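Local atomic coordinates of clavulanic acid biosynthesis oligopeptide binding protein 2 (Streptomyces clavuligerus, PDB entry 2WOL), a protein that probably binds peptides as an extracellular solute-binding protein, and belongs to the clavulanic acid biosynthesis pathway of Streptomyces clavuligerus. Residues 219-231 and 243-255. Residues are numbered along the deposited sequence; the frame is centred on the assembly and turned at random.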
# COMPACT_ATOMS: atom_id res chain seq x y z
N ARG A 219 4.67 4.55 -25.91
CA ARG A 219 3.29 4.50 -26.38
C ARG A 219 2.39 3.94 -25.29
O ARG A 219 2.74 2.98 -24.62
CB ARG A 219 3.18 3.64 -27.64
CG ARG A 219 1.84 3.74 -28.34
CD ARG A 219 1.76 2.77 -29.49
NE ARG A 219 0.37 2.48 -29.83
CZ ARG A 219 -0.04 1.40 -30.49
NH1 ARG A 219 0.84 0.48 -30.88
NH2 ARG A 219 -1.33 1.23 -30.74
N HIS A 220 1.22 4.56 -25.13
CA HIS A 220 0.17 4.03 -24.28
C HIS A 220 -1.10 3.96 -25.11
O HIS A 220 -1.57 4.98 -25.63
CB HIS A 220 -0.04 4.91 -23.05
CG HIS A 220 -1.20 4.50 -22.19
ND1 HIS A 220 -1.38 3.21 -21.75
CD2 HIS A 220 -2.23 5.22 -21.68
CE1 HIS A 220 -2.47 3.14 -21.01
NE2 HIS A 220 -3.01 4.35 -20.95
N GLU A 221 -1.63 2.75 -25.26
CA GLU A 221 -2.93 2.56 -25.90
C GLU A 221 -3.88 2.06 -24.82
O GLU A 221 -3.74 0.93 -24.36
CB GLU A 221 -2.83 1.56 -27.06
CG GLU A 221 -4.09 1.48 -27.93
CD GLU A 221 -4.45 2.82 -28.57
OE1 GLU A 221 -3.56 3.43 -29.21
OE2 GLU A 221 -5.61 3.25 -28.44
N PRO A 222 -4.84 2.90 -24.41
CA PRO A 222 -5.74 2.55 -23.31
C PRO A 222 -6.33 1.15 -23.43
O PRO A 222 -6.76 0.74 -24.52
CB PRO A 222 -6.84 3.62 -23.41
CG PRO A 222 -6.12 4.81 -23.94
CD PRO A 222 -5.14 4.25 -24.94
N ASP A 223 -6.31 0.42 -22.31
CA ASP A 223 -6.85 -0.93 -22.20
C ASP A 223 -6.17 -1.95 -23.12
O ASP A 223 -6.69 -3.05 -23.32
CB ASP A 223 -8.37 -0.94 -22.43
CG ASP A 223 -9.12 -0.06 -21.44
OD1 ASP A 223 -8.87 -0.17 -20.22
OD2 ASP A 223 -9.97 0.75 -21.88
N THR A 224 -5.01 -1.60 -23.66
CA THR A 224 -4.37 -2.43 -24.67
C THR A 224 -2.88 -2.67 -24.41
O THR A 224 -2.45 -3.83 -24.27
CB THR A 224 -4.58 -1.84 -26.09
OG1 THR A 224 -5.99 -1.72 -26.33
CG2 THR A 224 -3.96 -2.73 -27.16
N LEU A 225 -2.10 -1.60 -24.34
CA LEU A 225 -0.66 -1.74 -24.15
C LEU A 225 0.00 -0.49 -23.58
O LEU A 225 -0.54 0.62 -23.67
CB LEU A 225 0.03 -2.17 -25.45
CG LEU A 225 -0.04 -1.27 -26.69
CD1 LEU A 225 0.99 -0.14 -26.64
CD2 LEU A 225 0.15 -2.10 -27.96
N LEU A 226 1.18 -0.69 -23.00
CA LEU A 226 2.05 0.39 -22.59
C LEU A 226 3.48 -0.04 -22.88
O LEU A 226 3.94 -1.05 -22.35
CB LEU A 226 1.87 0.70 -21.09
CG LEU A 226 2.81 1.73 -20.46
CD1 LEU A 226 2.57 3.13 -21.04
CD2 LEU A 226 2.64 1.74 -18.96
N HIS A 227 4.15 0.72 -23.74
CA HIS A 227 5.53 0.42 -24.11
C HIS A 227 6.45 1.50 -23.57
O HIS A 227 6.17 2.70 -23.70
CB HIS A 227 5.66 0.31 -25.63
CG HIS A 227 5.04 -0.92 -26.21
ND1 HIS A 227 5.22 -1.31 -27.52
CD2 HIS A 227 4.25 -1.88 -25.65
CE1 HIS A 227 4.56 -2.43 -27.75
NE2 HIS A 227 3.97 -2.80 -26.62
N LEU A 228 7.53 1.05 -22.95
CA LEU A 228 8.56 1.93 -22.40
C LEU A 228 9.87 1.72 -23.14
O LEU A 228 10.27 0.59 -23.41
CB LEU A 228 8.77 1.66 -20.91
CG LEU A 228 7.58 1.64 -19.95
CD1 LEU A 228 8.09 1.54 -18.52
CD2 LEU A 228 6.67 2.86 -20.11
N GLU A 229 10.52 2.83 -23.48
CA GLU A 229 11.84 2.81 -24.11
C GLU A 229 12.84 3.49 -23.19
O GLU A 229 12.46 4.18 -22.25
CB GLU A 229 11.79 3.52 -25.47
CG GLU A 229 11.35 4.98 -25.39
CD GLU A 229 11.28 5.68 -26.73
OE1 GLU A 229 11.26 4.99 -27.77
OE2 GLU A 229 11.22 6.93 -26.73
N ARG A 230 14.13 3.31 -23.47
CA ARG A 230 15.17 3.95 -22.67
C ARG A 230 15.08 5.47 -22.74
O ARG A 230 14.79 6.05 -23.79
CB ARG A 230 16.55 3.51 -23.12
CG ARG A 230 16.89 2.06 -22.79
CD ARG A 230 18.40 1.84 -22.89
NE ARG A 230 18.79 0.45 -22.68
CZ ARG A 230 18.97 -0.11 -21.49
NH1 ARG A 230 18.79 0.59 -20.38
NH2 ARG A 230 19.34 -1.38 -21.40
N ASN A 231 15.31 6.10 -21.59
CA ASN A 231 15.48 7.54 -21.51
C ASN A 231 16.94 7.85 -21.86
O ASN A 231 17.85 7.52 -21.09
CB ASN A 231 15.13 8.01 -20.09
CG ASN A 231 15.43 9.49 -19.85
OD1 ASN A 231 16.02 10.17 -20.68
ND2 ASN A 231 15.04 9.98 -18.68
N PRO A 243 19.34 -0.54 -12.11
CA PRO A 243 20.27 -1.15 -13.08
C PRO A 243 19.86 -1.00 -14.55
O PRO A 243 20.70 -1.20 -15.42
CB PRO A 243 20.26 -2.62 -12.67
CG PRO A 243 18.91 -2.84 -12.11
CD PRO A 243 18.52 -1.55 -11.43
N ALA A 244 18.59 -0.69 -14.82
CA ALA A 244 18.09 -0.47 -16.18
C ALA A 244 18.62 -1.48 -17.20
O ALA A 244 19.25 -1.12 -18.19
CB ALA A 244 18.37 0.95 -16.63
N LEU A 245 18.33 -2.76 -16.96
CA LEU A 245 18.85 -3.83 -17.81
C LEU A 245 18.15 -3.97 -19.17
O LEU A 245 18.82 -3.99 -20.20
CB LEU A 245 18.91 -5.16 -17.06
CG LEU A 245 19.79 -5.17 -15.80
CD1 LEU A 245 19.64 -6.48 -15.06
CD2 LEU A 245 21.26 -4.89 -16.12
N PRO A 246 16.81 -4.08 -19.20
CA PRO A 246 16.19 -4.28 -20.51
C PRO A 246 16.29 -3.04 -21.41
O PRO A 246 16.33 -1.92 -20.91
CB PRO A 246 14.73 -4.59 -20.19
CG PRO A 246 14.50 -4.10 -18.82
CD PRO A 246 15.81 -4.03 -18.11
N ASP A 247 16.34 -3.26 -22.72
CA ASP A 247 16.31 -2.16 -23.67
C ASP A 247 14.89 -1.60 -23.82
O ASP A 247 14.71 -0.45 -24.20
CB ASP A 247 16.82 -2.61 -25.04
CG ASP A 247 18.33 -2.80 -25.06
OD1 ASP A 247 18.81 -3.48 -25.99
OD2 ASP A 247 19.02 -2.28 -24.17
N ARG A 248 13.90 -2.43 -23.51
CA ARG A 248 12.51 -2.07 -23.72
C ARG A 248 11.64 -2.83 -22.72
O ARG A 248 11.99 -3.93 -22.29
CB ARG A 248 12.10 -2.43 -25.16
CG ARG A 248 10.74 -1.90 -25.61
CD ARG A 248 10.54 -2.21 -27.09
NE ARG A 248 9.25 -1.72 -27.57
CZ ARG A 248 9.04 -0.49 -28.03
NH1 ARG A 248 10.03 0.38 -28.08
NH2 ARG A 248 7.83 -0.15 -28.45
N VAL A 249 10.52 -2.21 -22.34
CA VAL A 249 9.54 -2.85 -21.47
C VAL A 249 8.19 -2.75 -22.17
O VAL A 249 7.75 -1.66 -22.54
CB VAL A 249 9.50 -2.18 -20.07
CG1 VAL A 249 8.46 -2.85 -19.18
CG2 VAL A 249 10.88 -2.23 -19.41
N GLU A 250 7.54 -3.90 -22.36
CA GLU A 250 6.25 -3.94 -23.03
C GLU A 250 5.20 -4.55 -22.11
O GLU A 250 5.30 -5.72 -21.73
CB GLU A 250 6.33 -4.72 -24.34
CG GLU A 250 7.15 -4.01 -25.41
CD GLU A 250 7.27 -4.81 -26.69
OE1 GLU A 250 6.76 -5.95 -26.74
OE2 GLU A 250 7.90 -4.30 -27.64
N LEU A 251 4.22 -3.74 -21.73
CA LEU A 251 3.10 -4.18 -20.92
C LEU A 251 1.88 -4.47 -21.79
O LEU A 251 1.41 -3.58 -22.52
CB LEU A 251 2.75 -3.13 -19.86
CG LEU A 251 1.49 -3.38 -19.02
CD1 LEU A 251 1.64 -4.62 -18.15
CD2 LEU A 251 1.14 -2.16 -18.17
N THR A 252 1.38 -5.70 -21.71
CA THR A 252 0.11 -6.09 -22.33
C THR A 252 -0.99 -5.95 -21.28
O THR A 252 -0.86 -6.46 -20.17
CB THR A 252 0.18 -7.53 -22.88
OG1 THR A 252 1.13 -7.57 -23.95
CG2 THR A 252 -1.17 -8.01 -23.39
N ILE A 253 -2.06 -5.25 -21.66
CA ILE A 253 -3.11 -4.83 -20.73
C ILE A 253 -4.47 -5.44 -21.09
O ILE A 253 -4.81 -5.58 -22.26
CB ILE A 253 -3.26 -3.29 -20.76
CG1 ILE A 253 -1.95 -2.62 -20.35
CG2 ILE A 253 -4.43 -2.82 -19.87
CD1 ILE A 253 -1.90 -1.11 -20.61
N GLY A 254 -5.24 -5.79 -20.06
CA GLY A 254 -6.67 -6.08 -20.24
C GLY A 254 -7.11 -7.53 -20.28
O GLY A 254 -8.27 -7.81 -20.56
N LEU A 255 -6.19 -8.45 -20.00
CA LEU A 255 -6.52 -9.87 -20.00
C LEU A 255 -7.36 -10.29 -18.80
O LEU A 255 -7.18 -9.80 -17.69
CB LEU A 255 -5.25 -10.72 -20.02
CG LEU A 255 -4.31 -10.58 -21.22
CD1 LEU A 255 -3.25 -11.65 -21.17
CD2 LEU A 255 -5.08 -10.64 -22.52
O HOH W 1 14.75 1.62 -25.83
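R230 reaches from the end of strand 225-230 into the bend 244-247, which leads into strand 248-253, the antiparallel neighbour of 225-230 in a mixed five-stranded sheet of this family 5 solute-binding protein. With the R230 chain extended from CG to NE, the guanidinium meets A244 O end-on, NH1 at 2.8 Å and NH2 at 3.2 Å. Its side, NE and NH2, turns to D247 OD2 in a salt bridge (NH2 to OD2 2.9 Å), the guanidinium and carboxylate planes 71° apart, while P246 O sits over one face. R236 also bonds A244 O, and Y215 bonds P246 O.

At the far end, I253 N bonds T224 O, in the classic bulge where T224 and L225 both face E221. The CG1 branch of I253, anti to its carbonyl carbon (chi1 -60°), carries CD1 to 3.6 Å from L225 C. L226, L228, V249 and L251 share one face, where helix 54-63 packs on the first three.

On the other face the H227 ring lies between L225 CD1 and E250 CG, a CH-pi contact 3.6 Å from the centroid, the carboxylate nearly parallel to the ring. R248 NE holds E250 OE2 through its anti lone pair, and R248 NH2 donates to H227 ND1 at 3.0 Å, tilted from the ring plane.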